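Local coordinates for protein beta chain (Acipenser persicus, PDB 6IYH) that probably carries oxygen in the blood as the haem-binding beta subunit of a four-chain haemoglobin, at residues V22-L27 with Q58-G63. Sequence-based numbering, arbitrary orientation.
Sequences VGAQAL and QVHAHG. With HEM (protoporphyrin IX containing Fe), chain D.
Gly-23 and Gly-63 meet backbone to backbone where helix 19-33 crosses helix 57-75, their CA atoms 4.1 Å apart. This is the close B/E helix crossing of the globin fold. The segment axes approach to 7.3 Å at an angle of 114°. Two CA-H...O contacts run in opposite directions: Gly-23 CA lies 3.3 Å from Gly-63 O, and Gly-63 CA lies 3.4 Å from Gly-23 O. Neither glycine has a CB to hold the backbones apart, and each lies close against the other's carbonyl oxygen.

Side chains pack around this crossing. Ala-24 sets its methyl against His-60. Ala-24 CB lies 3.9 Å from His-60 CD2 and approaches the ring obliquely. His-60 turns its NE2 to Ala-54 O, a hydrogen bond outside the crossing. One turn on from Gly-23, Leu-27 packs against the Val-59 to Gly-63 turn. Its CG stands anti to the backbone N (chi1 -174°), which carries CD2 over that turn. Leu-27 CD2 meets Val-59 CG1 at 4.0 Å, the two side chains crossing at a slant. Leu-27 CD2 also lies 3.7 Å from His-62 CD2, at the edge of the ring and in its plane.

His-62 is the distal histidine of the haem pocket. Its CG is also anti to the backbone N (chi1 -169°), and the ring extends to the porphyrin. His-62 NE2 is hydrogen-bonded at 2.6 Å to the oxygen of the water that ligates the haem iron. Phe-41 also meets this ring. A leucine in place of His-62 would probably leave the iron-bound water without this hydrogen-bond partner.

The crossing has no hydrogen bond between its segments. It relies on close backbone approach and apolar contacts, while the polar end of His-62 serves the iron's water ligand. Leu-27 thus links the helix crossing to the distal side of the haem.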
# COMPACT_ATOMS: atom_id res chain seq x y z
N VAL B 22 -0.84 -14.18 -22.93
CA VAL B 22 -1.24 -13.64 -21.64
C VAL B 22 -0.03 -13.06 -20.91
O VAL B 22 -0.11 -12.00 -20.34
CB VAL B 22 -1.92 -14.73 -20.77
CG1 VAL B 22 -2.06 -14.37 -19.29
CG2 VAL B 22 -3.26 -15.04 -21.44
N GLY B 23 1.10 -13.71 -20.99
CA GLY B 23 2.30 -13.25 -20.27
C GLY B 23 2.82 -11.96 -20.90
O GLY B 23 3.11 -11.00 -20.16
N ALA B 24 2.90 -11.88 -22.23
CA ALA B 24 3.29 -10.64 -22.89
C ALA B 24 2.32 -9.51 -22.52
O ALA B 24 2.73 -8.35 -22.19
CB ALA B 24 3.35 -10.80 -24.40
N GLN B 25 1.02 -9.78 -22.63
CA GLN B 25 -0.02 -8.73 -22.33
C GLN B 25 0.09 -8.22 -20.91
O GLN B 25 -0.02 -6.98 -20.70
CB GLN B 25 -1.41 -9.18 -22.60
CG GLN B 25 -1.64 -9.41 -24.05
CD GLN B 25 -3.01 -9.95 -24.37
OE1 GLN B 25 -4.01 -9.63 -23.68
NE2 GLN B 25 -3.11 -10.64 -25.52
N ALA B 26 0.29 -9.13 -19.94
CA ALA B 26 0.41 -8.76 -18.58
C ALA B 26 1.66 -7.90 -18.31
O ALA B 26 1.56 -6.82 -17.61
CB ALA B 26 0.42 -10.01 -17.65
N LEU B 27 2.80 -8.30 -18.88
CA LEU B 27 4.00 -7.49 -18.63
C LEU B 27 3.94 -6.14 -19.36
O LEU B 27 4.46 -5.14 -18.85
CB LEU B 27 5.24 -8.26 -19.07
CG LEU B 27 6.55 -7.60 -18.72
CD1 LEU B 27 6.69 -7.28 -17.28
CD2 LEU B 27 7.73 -8.52 -19.15
N GLN B 58 11.82 -8.85 -26.39
CA GLN B 58 12.29 -9.23 -25.08
C GLN B 58 11.24 -9.10 -24.02
O GLN B 58 11.22 -9.93 -23.13
CB GLN B 58 13.54 -8.47 -24.65
CG GLN B 58 14.66 -8.91 -25.57
CD GLN B 58 15.89 -8.10 -25.35
OE1 GLN B 58 16.69 -8.45 -24.48
NE2 GLN B 58 16.12 -7.05 -26.20
N VAL B 59 10.40 -8.09 -24.18
CA VAL B 59 9.24 -8.01 -23.24
C VAL B 59 8.36 -9.25 -23.40
O VAL B 59 7.92 -9.86 -22.43
CB VAL B 59 8.47 -6.73 -23.50
CG1 VAL B 59 7.21 -6.69 -22.62
CG2 VAL B 59 9.33 -5.55 -23.10
N HIS B 60 8.03 -9.56 -24.64
CA HIS B 60 7.23 -10.74 -24.91
C HIS B 60 7.86 -11.98 -24.32
O HIS B 60 7.17 -12.80 -23.65
CB HIS B 60 6.99 -10.95 -26.36
CG HIS B 60 6.42 -9.76 -27.07
ND1 HIS B 60 6.64 -9.54 -28.41
CD2 HIS B 60 5.78 -8.66 -26.61
CE1 HIS B 60 6.06 -8.41 -28.77
NE2 HIS B 60 5.48 -7.89 -27.70
N ALA B 61 9.17 -12.22 -24.57
CA ALA B 61 9.80 -13.38 -24.02
C ALA B 61 9.78 -13.45 -22.49
O ALA B 61 9.57 -14.51 -21.84
CB ALA B 61 11.25 -13.49 -24.55
N HIS B 62 10.01 -12.31 -21.88
CA HIS B 62 10.02 -12.26 -20.44
C HIS B 62 8.63 -12.50 -19.83
O HIS B 62 8.47 -13.19 -18.82
CB HIS B 62 10.61 -10.96 -19.84
CG HIS B 62 10.83 -11.10 -18.39
ND1 HIS B 62 11.72 -12.03 -17.88
CD2 HIS B 62 10.19 -10.55 -17.31
CE1 HIS B 62 11.62 -12.05 -16.57
NE2 HIS B 62 10.72 -11.14 -16.19
N GLY B 63 7.64 -11.94 -20.48
CA GLY B 63 6.26 -12.15 -20.05
C GLY B 63 5.93 -13.66 -20.08
O GLY B 63 5.28 -14.19 -19.18
CHA HEM D . 13.15 -12.31 -13.54
CHB HEM D . 9.09 -14.44 -12.10
CHC HEM D . 7.36 -10.09 -10.82
CHD HEM D . 11.51 -8.01 -12.14
C1A HEM D . 12.18 -13.23 -13.21
C2A HEM D . 12.29 -14.61 -13.55
C3A HEM D . 11.17 -15.20 -13.18
C4A HEM D . 10.32 -14.21 -12.62
CMA HEM D . 10.82 -16.68 -13.33
CAA HEM D . 13.47 -15.32 -14.20
CBA HEM D . 14.35 -15.92 -13.10
CGA HEM D . 15.56 -16.69 -13.62
O1A HEM D . 16.49 -16.12 -14.22
O2A HEM D . 15.65 -17.91 -13.43
C1B HEM D . 8.24 -13.42 -11.62
C2B HEM D . 6.92 -13.65 -11.09
C3B HEM D . 6.42 -12.41 -10.82
C4B HEM D . 7.49 -11.45 -11.04
CMB HEM D . 6.11 -14.95 -10.99
CAB HEM D . 5.12 -11.97 -10.28
CBB HEM D . 4.02 -12.74 -10.28
C1C HEM D . 8.27 -9.10 -11.11
C2C HEM D . 8.14 -7.67 -10.91
C3C HEM D . 9.35 -7.09 -11.28
C4C HEM D . 10.26 -8.18 -11.64
CMC HEM D . 6.83 -7.07 -10.57
CAC HEM D . 9.75 -5.66 -11.38
CBC HEM D . 8.84 -4.69 -11.25
C1D HEM D . 12.26 -9.06 -12.70
C2D HEM D . 13.54 -8.81 -13.33
C3D HEM D . 14.05 -9.99 -13.69
C4D HEM D . 13.00 -10.94 -13.30
CMD HEM D . 14.24 -7.45 -13.45
CAD HEM D . 15.35 -10.29 -14.42
CBD HEM D . 15.03 -9.95 -15.91
CGD HEM D . 16.15 -10.17 -16.92
O1D HEM D . 16.29 -11.26 -17.49
O2D HEM D . 16.87 -9.22 -17.23
NA HEM D . 10.99 -13.01 -12.66
NB HEM D . 8.57 -12.12 -11.50
NC HEM D . 9.58 -9.35 -11.50
ND HEM D . 11.91 -10.37 -12.64
FE HEM D . 10.32 -11.22 -12.06
O HOH W 1 9.45 -10.78 -13.90